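Local coordinates for protein ATP-dependent DNA helicase PIF1 (Candida albicans, PDB 7OTJ) that probably couples ATP hydrolysis to 5'-3' translocation on DNA, unwinding duplexes, G-quadruplexes and forked RNA-DNA hybrids to protect mitochondrial and nuclear genomes, at residues A[145-150]-A[167-171]; A[197-202]-A[213-218]; A[95-101]-A[123-128]. All blocks are in the same frame, centred on the assembly; numbering follows the deposited sequence.

Contact 1: residues A[145-150]-A[167-171]. With ALF (tetrafluoroaluminate ion), chain F.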
loop_
_atom_site.group_PDB
_atom_site.type_symbol
_atom_site.label_atom_id
_atom_site.label_comp_id
_atom_site.label_asym_id
_atom_site.label_seq_id
_atom_site.Cartn_x
_atom_site.Cartn_y
_atom_site.Cartn_z
ATOM N N PHE A 145 10.383 9.700 -6.201
ATOM C CA PHE A 145 11.581 9.042 -5.695
ATOM C C PHE A 145 12.171 9.726 -4.460
ATOM O O PHE A 145 13.079 9.158 -3.842
ATOM C CB PHE A 145 12.637 8.926 -6.801
ATOM C CG PHE A 145 12.295 7.904 -7.861
ATOM C CD1 PHE A 145 12.378 6.545 -7.590
ATOM C CD2 PHE A 145 11.894 8.302 -9.128
ATOM C CE1 PHE A 145 12.063 5.603 -8.561
ATOM C CE2 PHE A 145 11.580 7.365 -10.101
ATOM C CZ PHE A 145 11.663 6.017 -9.820
ATOM N N TYR A 146 11.684 10.913 -4.075
ATOM C CA TYR A 146 12.052 11.481 -2.778
ATOM C C TYR A 146 11.340 10.784 -1.628
ATOM O O TYR A 146 11.646 11.064 -0.463
ATOM C CB TYR A 146 11.751 12.987 -2.729
ATOM C CG TYR A 146 12.826 13.850 -3.353
ATOM C CD1 TYR A 146 14.155 13.697 -2.993
ATOM C CD2 TYR A 146 12.513 14.804 -4.315
ATOM C CE1 TYR A 146 15.147 14.476 -3.562
ATOM C CE2 TYR A 146 13.498 15.585 -4.893
ATOM C CZ TYR A 146 14.815 15.415 -4.513
ATOM O OH TYR A 146 15.809 16.182 -5.079
ATOM N N GLN A 147 10.407 9.893 -1.933
ATOM C CA GLN A 147 9.697 9.088 -0.954
ATOM C C GLN A 147 10.470 7.781 -0.755
ATOM O O GLN A 147 11.639 7.674 -1.131
ATOM C CB GLN A 147 8.239 8.929 -1.384
ATOM C CG GLN A 147 7.515 10.292 -1.473
ATOM C CD GLN A 147 6.000 10.188 -1.544
ATOM O OE1 GLN A 147 5.411 9.198 -1.119
ATOM N NE2 GLN A 147 5.363 11.222 -2.079
ATOM N N LEU A 148 9.873 6.818 -0.064
ATOM C CA LEU A 148 10.639 5.682 0.437
ATOM C C LEU A 148 11.321 4.913 -0.697
ATOM O O LEU A 148 10.692 4.655 -1.731
ATOM C CB LEU A 148 9.729 4.765 1.251
ATOM C CG LEU A 148 9.453 5.370 2.635
ATOM C CD1 LEU A 148 8.258 4.740 3.336
ATOM C CD2 LEU A 148 10.704 5.259 3.498
ATOM N N PRO A 149 12.596 4.556 -0.549
ATOM C CA PRO A 149 13.291 3.771 -1.574
ATOM C C PRO A 149 12.886 2.311 -1.497
ATOM O O PRO A 149 12.145 1.921 -0.584
ATOM C CB PRO A 149 14.768 3.961 -1.199
ATOM C CG PRO A 149 14.733 4.086 0.284
ATOM C CD PRO A 149 13.487 4.888 0.574
ATOM N N PRO A 150 13.317 1.479 -2.448
ATOM C CA PRO A 150 13.049 0.037 -2.335
ATOM C C PRO A 150 13.620 -0.532 -1.044
ATOM O O PRO A 150 14.701 -0.144 -0.601
ATOM C CB PRO A 150 13.750 -0.557 -3.565
ATOM C CG PRO A 150 13.900 0.567 -4.506
ATOM C CD PRO A 150 14.060 1.803 -3.679
ATOM N N VAL A 167 21.010 -0.557 -2.787
ATOM C CA VAL A 167 19.756 0.078 -3.183
ATOM C C VAL A 167 19.848 0.418 -4.668
ATOM O O VAL A 167 20.663 1.248 -5.082
ATOM C CB VAL A 167 19.460 1.327 -2.341
ATOM C CG1 VAL A 167 18.115 1.916 -2.719
ATOM C CG2 VAL A 167 19.489 0.988 -0.859
ATOM N N PHE A 168 19.033 -0.256 -5.476
ATOM C CA PHE A 168 19.012 -0.098 -6.927
ATOM C C PHE A 168 17.670 0.523 -7.309
ATOM O O PHE A 168 16.654 -0.173 -7.380
ATOM C CB PHE A 168 19.239 -1.441 -7.614
ATOM C CG PHE A 168 19.580 -1.328 -9.063
ATOM C CD1 PHE A 168 20.706 -0.629 -9.470
ATOM C CD2 PHE A 168 18.787 -1.933 -10.024
ATOM C CE1 PHE A 168 21.026 -0.526 -10.813
ATOM C CE2 PHE A 168 19.105 -1.836 -11.365
ATOM C CZ PHE A 168 20.223 -1.133 -11.759
ATOM N N PHE A 169 17.656 1.841 -7.502
ATOM C CA PHE A 169 16.402 2.526 -7.792
ATOM C C PHE A 169 15.856 2.121 -9.161
ATOM O O PHE A 169 16.582 1.646 -10.042
ATOM C CB PHE A 169 16.591 4.044 -7.728
ATOM C CG PHE A 169 16.786 4.577 -6.337
ATOM C CD1 PHE A 169 18.061 4.759 -5.825
ATOM C CD2 PHE A 169 15.697 4.897 -5.540
ATOM C CE1 PHE A 169 18.248 5.251 -4.541
ATOM C CE2 PHE A 169 15.881 5.390 -4.252
ATOM C CZ PHE A 169 17.155 5.565 -3.755
ATOM N N ALA A 170 14.555 2.357 -9.347
ATOM C CA ALA A 170 13.906 1.939 -10.584
ATOM C C ALA A 170 14.466 2.692 -11.783
ATOM O O ALA A 170 14.633 2.107 -12.860
ATOM C CB ALA A 170 12.396 2.149 -10.484
ATOM N N PHE A 171 14.774 3.983 -11.612
ATOM C CA PHE A 171 15.272 4.806 -12.708
ATOM C C PHE A 171 16.683 4.442 -13.148
ATOM O O PHE A 171 17.172 5.018 -14.126
ATOM C CB PHE A 171 15.214 6.292 -12.339
ATOM C CG PHE A 171 15.942 6.651 -11.064
ATOM C CD1 PHE A 171 17.319 6.816 -11.050
ATOM C CD2 PHE A 171 15.236 6.870 -9.890
ATOM C CE1 PHE A 171 17.981 7.167 -9.876
ATOM C CE2 PHE A 171 15.888 7.225 -8.724
ATOM C CZ PHE A 171 17.260 7.374 -8.714
HETATM AL AL ALF F . 1.481 10.450 -2.279
HETATM F F1 ALF F . 1.217 9.043 -3.338
HETATM F F2 ALF F . 1.731 11.859 -1.210
HETATM F F3 ALF F . 2.692 11.043 -3.449
HETATM F F4 ALF F . 0.216 9.909 -1.140
HETATM O O HOH W 1 3.125 8.918 -1.373
#
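Helicase motif III, the GDxxQLPP sequence of superfamily 1, supplies F145, P149 and P150, which pack against V167, F169, A170 and F171 of a later part of the same long loop. F171 presents its edge to the face of F145, the planes at 88° and the ring centroids 4.7 Å apart. CD2 is the atom that lands over the centre of the F145 ring, with F171 CD2 3.7 Å from F145 CE1. The methyl of A170 takes the edge of that ring, its CB 4.0 Å from F145 CE1. Further along the motif, P149 CB meets F169 CE2 at 3.5 Å, while the P150 ring crosses F169 at roughly a right angle, P150 CD reaching F169 CD2 at 4.0 Å. V167 CG1 touches both prolines. The loop follows strand 138-143 of the first RecA-like domain, and Q147 of the same motif reaches the tetrafluoroaluminate site: its extended side chain gives a hydrogen bond from NE2 to F3 of the ion at 3.0 Å (N-H...F 146°). D144 also receives Q147 NE2, and R482, R191 and K31 also hydrogen-bond the ion. V505 of helix 503-511 touches F145 and F169, and F508 of that helix stacks on F171.

Contact 2: residues A[197-202]-A[213-218]. Unlike the reference sequence in segment 197-202: D200 (reference Asn).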
loop_
_atom_site.group_PDB
_atom_site.type_symbol
_atom_site.label_atom_id
_atom_site.label_comp_id
_atom_site.label_asym_id
_atom_site.label_seq_id
_atom_site.Cartn_x
_atom_site.Cartn_y
_atom_site.Cartn_z
ATOM N N ARG A 197 2.597 27.719 4.217
ATOM C CA ARG A 197 3.779 27.498 5.041
ATOM C C ARG A 197 4.023 26.014 5.254
ATOM O O ARG A 197 5.163 25.546 5.165
ATOM C CB ARG A 197 3.614 28.213 6.386
ATOM C CG ARG A 197 4.690 27.890 7.409
ATOM C CD ARG A 197 6.043 28.353 6.920
ATOM N NE ARG A 197 7.136 27.936 7.791
ATOM C CZ ARG A 197 8.414 27.941 7.433
ATOM N NH1 ARG A 197 8.788 28.286 6.210
ATOM N NH2 ARG A 197 9.340 27.594 8.323
ATOM N N PHE A 198 2.957 25.258 5.529
ATOM C CA PHE A 198 3.084 23.811 5.662
ATOM C C PHE A 198 3.676 23.200 4.397
ATOM O O PHE A 198 4.556 22.333 4.470
ATOM C CB PHE A 198 1.717 23.196 5.977
ATOM C CG PHE A 198 1.778 21.768 6.444
ATOM C CD1 PHE A 198 2.950 21.236 6.957
ATOM C CD2 PHE A 198 0.661 20.952 6.363
ATOM C CE1 PHE A 198 3.006 19.920 7.386
ATOM C CE2 PHE A 198 0.712 19.632 6.787
ATOM C CZ PHE A 198 1.885 19.118 7.298
ATOM N N ILE A 199 3.218 23.654 3.226
ATOM C CA ILE A 199 3.748 23.153 1.960
ATOM C C ILE A 199 5.230 23.489 1.829
ATOM O O ILE A 199 6.036 22.647 1.405
ATOM C CB ILE A 199 2.920 23.703 0.781
ATOM C CG1 ILE A 199 1.485 23.183 0.851
ATOM C CG2 ILE A 199 3.540 23.317 -0.558
ATOM C CD1 ILE A 199 0.589 23.749 -0.224
ATOM N N ASP A 200 5.618 24.712 2.201
ATOM C CA ASP A 200 7.035 25.073 2.159
ATOM C C ASP A 200 7.862 24.172 3.071
ATOM O O ASP A 200 8.953 23.728 2.692
ATOM C CB ASP A 200 7.233 26.534 2.569
ATOM C CG ASP A 200 6.506 27.514 1.661
ATOM O OD1 ASP A 200 6.265 27.180 0.479
ATOM O OD2 ASP A 200 6.186 28.632 2.127
ATOM N N MET A 201 7.345 23.873 4.266
ATOM C CA MET A 201 8.071 23.037 5.218
ATOM C C MET A 201 8.253 21.625 4.677
ATOM O O MET A 201 9.344 21.050 4.754
ATOM C CB MET A 201 7.333 23.002 6.559
ATOM C CG MET A 201 7.336 24.311 7.329
ATOM S SD MET A 201 6.001 24.365 8.551
ATOM C CE MET A 201 6.329 22.877 9.500
ATOM N N LEU A 202 7.170 21.037 4.176
ATOM C CA LEU A 202 7.241 19.715 3.564
ATOM C C LEU A 202 8.203 19.680 2.381
ATOM O O LEU A 202 8.952 18.711 2.218
ATOM C CB LEU A 202 5.850 19.272 3.132
ATOM C CG LEU A 202 4.931 18.898 4.286
ATOM C CD1 LEU A 202 3.525 18.631 3.784
ATOM C CD2 LEU A 202 5.503 17.685 5.003
ATOM N N ASP A 213 14.070 27.273 10.680
ATOM C CA ASP A 213 12.670 27.645 10.865
ATOM C C ASP A 213 11.737 26.478 10.563
ATOM O O ASP A 213 10.751 26.266 11.278
ATOM C CB ASP A 213 12.324 28.853 9.997
ATOM C CG ASP A 213 12.678 30.165 10.653
ATOM O OD1 ASP A 213 13.288 30.150 11.742
ATOM O OD2 ASP A 213 12.335 31.218 10.078
ATOM N N THR A 214 12.029 25.710 9.508
ATOM C CA THR A 214 11.235 24.517 9.223
ATOM C C THR A 214 11.348 23.513 10.363
ATOM O O THR A 214 10.338 22.983 10.845
ATOM C CB THR A 214 11.678 23.881 7.896
ATOM O OG1 THR A 214 11.320 24.737 6.804
ATOM C CG2 THR A 214 11.025 22.517 7.693
ATOM N N ALA A 215 12.574 23.260 10.828
ATOM C CA ALA A 215 12.776 22.328 11.934
ATOM C C ALA A 215 12.058 22.801 13.190
ATOM O O ALA A 215 11.410 22.006 13.881
ATOM C CB ALA A 215 14.269 22.147 12.206
ATOM N N ARG A 216 12.174 24.089 13.513
ATOM C CA ARG A 216 11.462 24.611 14.672
ATOM C C ARG A 216 9.950 24.506 14.494
ATOM O O ARG A 216 9.235 24.105 15.420
ATOM C CB ARG A 216 11.880 26.058 14.919
ATOM C CG ARG A 216 11.336 26.628 16.202
ATOM C CD ARG A 216 10.332 27.719 15.922
ATOM N NE ARG A 216 10.974 28.981 15.570
ATOM C CZ ARG A 216 10.999 29.498 14.349
ATOM N NH1 ARG A 216 10.442 28.872 13.322
ATOM N NH2 ARG A 216 11.588 30.674 14.155
ATOM N N ASP A 217 9.449 24.816 13.292
ATOM C CA ASP A 217 8.008 24.776 13.050
ATOM C C ASP A 217 7.445 23.369 13.212
ATOM O O ASP A 217 6.263 23.209 13.545
ATOM C CB ASP A 217 7.681 25.336 11.662
ATOM C CG ASP A 217 7.741 26.859 11.610
ATOM O OD1 ASP A 217 8.177 27.478 12.604
ATOM O OD2 ASP A 217 7.345 27.438 10.577
ATOM N N PHE A 218 8.256 22.339 12.967
ATOM C CA PHE A 218 7.776 20.983 13.196
ATOM C C PHE A 218 7.810 20.624 14.676
ATOM O O PHE A 218 6.902 19.947 15.169
ATOM C CB PHE A 218 8.602 19.976 12.391
ATOM C CG PHE A 218 8.158 19.829 10.964
ATOM C CD1 PHE A 218 6.907 19.314 10.667
ATOM C CD2 PHE A 218 8.998 20.183 9.918
ATOM C CE1 PHE A 218 6.495 19.167 9.349
ATOM C CE2 PHE A 218 8.592 20.037 8.605
ATOM C CZ PHE A 218 7.340 19.530 8.321
HETATM O O HOH W 2 12.161 27.413 7.008
#
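R197 and D217 join helix 196-204 to helix 212-219 through a salt bridge in which two nitrogens hold one oxygen. R197 starts out with CG anti to the backbone N, then bends at its second torsion (chi2 63°), which brings the guanidinium across to the other helix. R197 NE lies 2.8 Å from D217 OD2 and meets it nearly along the C-O axis; R197 NH2, 3.0 Å from the same OD2, comes in from above the carboxylate plane. The two flat groups stand almost perpendicular, 85° apart, with OD2 close to the guanidinium plane. D217 OD1 forms salt bridges with R216 NH1 (its hydrogen bond weak) and with R220, while R216 NH2 pairs with D213 OD1. Three arginines, R197, R216 and R220, thus pair with this buried carboxylate, which probably favours its ionised form. NH2 of R197 further donates to water 2, itself 2.8 Å from T214 OG1, a hydroxyl that also bonds N204.

M201 runs past the guanidinium, its CG against one face. A turn at the last torsion (chi3 55°) swings the methyl over the F218 ring: M201 CE sits 3.5 Å from the ring centroid, practically on the normal, a CH-pi contact, with SD farther above the same face. D217 CB flanks the methyl, also at 3.5 Å from M201 CE. F198 and L202 approach F218 as well, L202 CD2 at the ring edge, and T214 CG2 lies along the M201 backbone. L480 of helix 475-481 and F494 extend this apolar patch. A salt-bridge network beside a Met-aromatic contact joins the two helices of this helix-loop-helix, which lies in the chain between the two parallel sheets of the RecA-like domains.

Contact 3: residues A[95-101]-A[123-128]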
loop_
_atom_site.group_PDB
_atom_site.type_symbol
_atom_site.label_atom_id
_atom_site.label_comp_id
_atom_site.label_asym_id
_atom_site.label_seq_id
_atom_site.Cartn_x
_atom_site.Cartn_y
_atom_site.Cartn_z
ATOM N N PHE A 95 -0.201 -16.416 -16.447
ATOM C CA PHE A 95 0.358 -16.457 -17.791
ATOM C C PHE A 95 -0.594 -15.824 -18.794
ATOM O O PHE A 95 -0.165 -15.067 -19.674
ATOM C CB PHE A 95 0.683 -17.895 -18.184
ATOM C CG PHE A 95 1.204 -18.031 -19.586
ATOM C CD1 PHE A 95 2.388 -17.416 -19.963
ATOM C CD2 PHE A 95 0.514 -18.777 -20.524
ATOM C CE1 PHE A 95 2.870 -17.543 -21.251
ATOM C CE2 PHE A 95 0.991 -18.910 -21.811
ATOM C CZ PHE A 95 2.170 -18.291 -22.176
ATOM N N THR A 96 -1.895 -16.098 -18.663
ATOM C CA THR A 96 -2.864 -15.460 -19.547
ATOM C C THR A 96 -2.870 -13.950 -19.347
ATOM O O THR A 96 -2.887 -13.184 -20.320
ATOM C CB THR A 96 -4.261 -16.045 -19.309
ATOM O OG1 THR A 96 -4.265 -17.440 -19.645
ATOM C CG2 THR A 96 -5.297 -15.333 -20.160
ATOM N N ARG A 97 -2.799 -13.508 -18.087
ATOM C CA ARG A 97 -2.823 -12.081 -17.784
ATOM C C ARG A 97 -1.614 -11.370 -18.375
ATOM O O ARG A 97 -1.724 -10.234 -18.850
ATOM C CB ARG A 97 -2.888 -11.882 -16.270
ATOM C CG ARG A 97 -3.008 -10.438 -15.834
ATOM C CD ARG A 97 -3.174 -10.358 -14.342
ATOM N NE ARG A 97 -2.201 -11.209 -13.672
ATOM C CZ ARG A 97 -2.202 -11.465 -12.373
ATOM N NH1 ARG A 97 -3.109 -10.938 -11.565
ATOM N NH2 ARG A 97 -1.272 -12.275 -11.873
ATOM N N TRP A 98 -0.452 -12.027 -18.366
ATOM C CA TRP A 98 0.733 -11.445 -18.985
ATOM C C TRP A 98 0.546 -11.243 -20.487
ATOM O O TRP A 98 1.124 -10.314 -21.063
ATOM C CB TRP A 98 1.956 -12.325 -18.726
ATOM C CG TRP A 98 2.735 -11.959 -17.508
ATOM C CD1 TRP A 98 2.851 -12.686 -16.359
ATOM C CD2 TRP A 98 3.519 -10.777 -17.316
ATOM N NE1 TRP A 98 3.661 -12.030 -15.459
ATOM C CE2 TRP A 98 4.082 -10.855 -16.024
ATOM C CE3 TRP A 98 3.798 -9.660 -18.108
ATOM C CZ2 TRP A 98 4.909 -9.859 -15.510
ATOM C CZ3 TRP A 98 4.614 -8.675 -17.595
ATOM C CH2 TRP A 98 5.159 -8.778 -16.308
ATOM N N ARG A 99 -0.248 -12.090 -21.141
ATOM C CA ARG A 99 -0.423 -11.945 -22.581
ATOM C C ARG A 99 -1.561 -11.003 -22.941
ATOM O O ARG A 99 -1.498 -10.339 -23.981
ATOM C CB ARG A 99 -0.653 -13.309 -23.235
ATOM C CG ARG A 99 0.598 -14.165 -23.314
ATOM C CD ARG A 99 0.343 -15.486 -24.021
ATOM N NE ARG A 99 -0.746 -16.233 -23.400
ATOM C CZ ARG A 99 -1.942 -16.409 -23.947
ATOM N NH1 ARG A 99 -2.237 -15.916 -25.141
ATOM N NH2 ARG A 99 -2.864 -17.100 -23.280
ATOM N N GLU A 100 -2.580 -10.896 -22.090
ATOM C CA GLU A 100 -3.704 -10.013 -22.364
ATOM C C GLU A 100 -3.478 -8.580 -21.888
ATOM O O GLU A 100 -4.310 -7.714 -22.185
ATOM C CB GLU A 100 -4.983 -10.561 -21.716
ATOM C CG GLU A 100 -5.367 -11.963 -22.166
ATOM C CD GLU A 100 -6.680 -12.426 -21.559
ATOM O OE1 GLU A 100 -7.512 -13.000 -22.296
ATOM O OE2 GLU A 100 -6.879 -12.213 -20.343
ATOM N N THR A 101 -2.387 -8.304 -21.172
ATOM C CA THR A 101 -2.143 -6.965 -20.645
ATOM C C THR A 101 -1.644 -6.038 -21.750
ATOM O O THR A 101 -0.720 -6.383 -22.491
ATOM C CB THR A 101 -1.128 -7.007 -19.492
ATOM O OG1 THR A 101 -1.715 -7.629 -18.345
ATOM C CG2 THR A 101 -0.688 -5.599 -19.106
ATOM N N ILE A 123 10.723 -10.909 -18.535
ATOM C CA ILE A 123 9.610 -11.851 -18.501
ATOM C C ILE A 123 8.520 -11.405 -19.461
ATOM O O ILE A 123 7.932 -12.224 -20.178
ATOM C CB ILE A 123 9.076 -12.001 -17.061
ATOM C CG1 ILE A 123 9.862 -13.082 -16.322
ATOM C CG2 ILE A 123 7.597 -12.348 -17.057
ATOM C CD1 ILE A 123 10.499 -12.628 -15.043
ATOM N N ALA A 124 8.250 -10.100 -19.503
ATOM C CA ALA A 124 7.290 -9.563 -20.459
ATOM C C ALA A 124 7.653 -9.956 -21.885
ATOM O O ALA A 124 6.815 -10.477 -22.629
ATOM C CB ALA A 124 7.223 -8.043 -20.323
ATOM N N LYS A 125 8.903 -9.714 -22.283
ATOM C CA LYS A 125 9.333 -10.058 -23.633
ATOM C C LYS A 125 9.179 -11.550 -23.901
ATOM O O LYS A 125 8.644 -11.952 -24.939
ATOM C CB LYS A 125 10.776 -9.606 -23.856
ATOM C CG LYS A 125 10.967 -8.096 -23.744
ATOM C CD LYS A 125 12.430 -7.698 -23.840
ATOM C CE LYS A 125 12.595 -6.199 -23.679
ATOM N NZ LYS A 125 14.010 -5.776 -23.834
ATOM N N ASN A 126 9.633 -12.386 -22.965
ATOM C CA ASN A 126 9.643 -13.827 -23.203
ATOM C C ASN A 126 8.231 -14.380 -23.346
ATOM O O ASN A 126 7.909 -15.037 -24.342
ATOM C CB ASN A 126 10.377 -14.541 -22.070
ATOM C CG ASN A 126 10.629 -15.999 -22.376
ATOM O OD1 ASN A 126 11.694 -16.360 -22.878
ATOM N ND2 ASN A 126 9.648 -16.848 -22.086
ATOM N N LEU A 127 7.375 -14.126 -22.354
ATOM C CA LEU A 127 6.040 -14.712 -22.353
ATOM C C LEU A 127 5.204 -14.237 -23.533
ATOM O O LEU A 127 4.307 -14.958 -23.986
ATOM C CB LEU A 127 5.331 -14.382 -21.042
ATOM C CG LEU A 127 6.000 -14.847 -19.748
ATOM C CD1 LEU A 127 5.104 -14.510 -18.589
ATOM C CD2 LEU A 127 6.276 -16.332 -19.796
ATOM N N ARG A 128 5.481 -13.042 -24.048
ATOM C CA ARG A 128 4.677 -12.457 -25.112
ATOM C C ARG A 128 5.309 -12.589 -26.495
ATOM O O ARG A 128 4.709 -12.131 -27.473
ATOM C CB ARG A 128 4.400 -10.983 -24.799
ATOM C CG ARG A 128 3.543 -10.775 -23.570
ATOM C CD ARG A 128 3.675 -9.363 -23.027
ATOM N NE ARG A 128 3.315 -8.348 -24.009
ATOM C CZ ARG A 128 2.082 -7.906 -24.215
ATOM N NH1 ARG A 128 1.046 -8.432 -23.584
ATOM N NH2 ARG A 128 1.884 -6.905 -25.066
#
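R128 reaches from helix 114-128 to the C-terminal end of helix 92-100, where its NH1 finds backbone carbonyls. The main bond goes to W98 O, 3.1 Å from R128 NH1 with an N-H...O angle of 160°; it lies in the carbonyl plane, on a lone pair, and close to the guanidinium plane. T101 O, 2.9 Å from R128 NH1, takes a weak and bent bond. CG and CD of R128 run alongside W98 O, and the bend at the third torsion (chi3 58°) then turns the guanidinium toward the carbonyls. NE of R128 is satisfied by G135 O, so a second nitrogen of the group is also tied to a backbone carbonyl. A positive charge at this helix end would probably be favoured by the helix dipole.

T101, the first residue to leave the helix, turns its hydroxyl back onto the last turn: T101 OG1 donates to R97 O at 2.7 Å, tilted from the carbonyl plane. T96 O is shared by the amides of R99 and E100. The indole N-H of W98 is not used across the interface; NE1 donates to A72 O, which helps fix the ring's rotation.

The ring itself supplies the apolar part. L127 CD1 lies over the five-membered ring, 3.6 Å from W98 CG, and I123 CG2 over the six-membered ring, 4.2 Å from its centroid, while A124 CB approaches W98 CZ3. L127 CD2 meets the edge of F95, 3.9 Å from F95 CE1. I88 of helix 81-90 touches both W98 and L127. Helices 92-100 and 114-128 precede and follow strand 103-107, giving the alpha-beta-alpha succession of a RecA-like P-loop NTPase domain.

All three contacts belong to the helicase core and are mostly buried, yet no two share a helix or strand. Contact 3 joins two helices flanking strand 103-107; contact 1 follows strand 138-143 of the same parallel sheet; contact 2 comes after that sheet's last strand. Contact 1, nearest the chain's centre, has no exposed touching residue and alone holds a residue that bonds the tetrafluoroaluminate. Contacts 2 and 3, on opposite sides of that centre and 47 Å apart between their own centres, each have one exposed residue, D213 and R99. Chemistry differs accordingly: apolar rings and prolines in contact 1, arginine-carboxylate pairing alongside a Met-aromatic contact in contact 2, arginine to backbone carbonyls in contact 3.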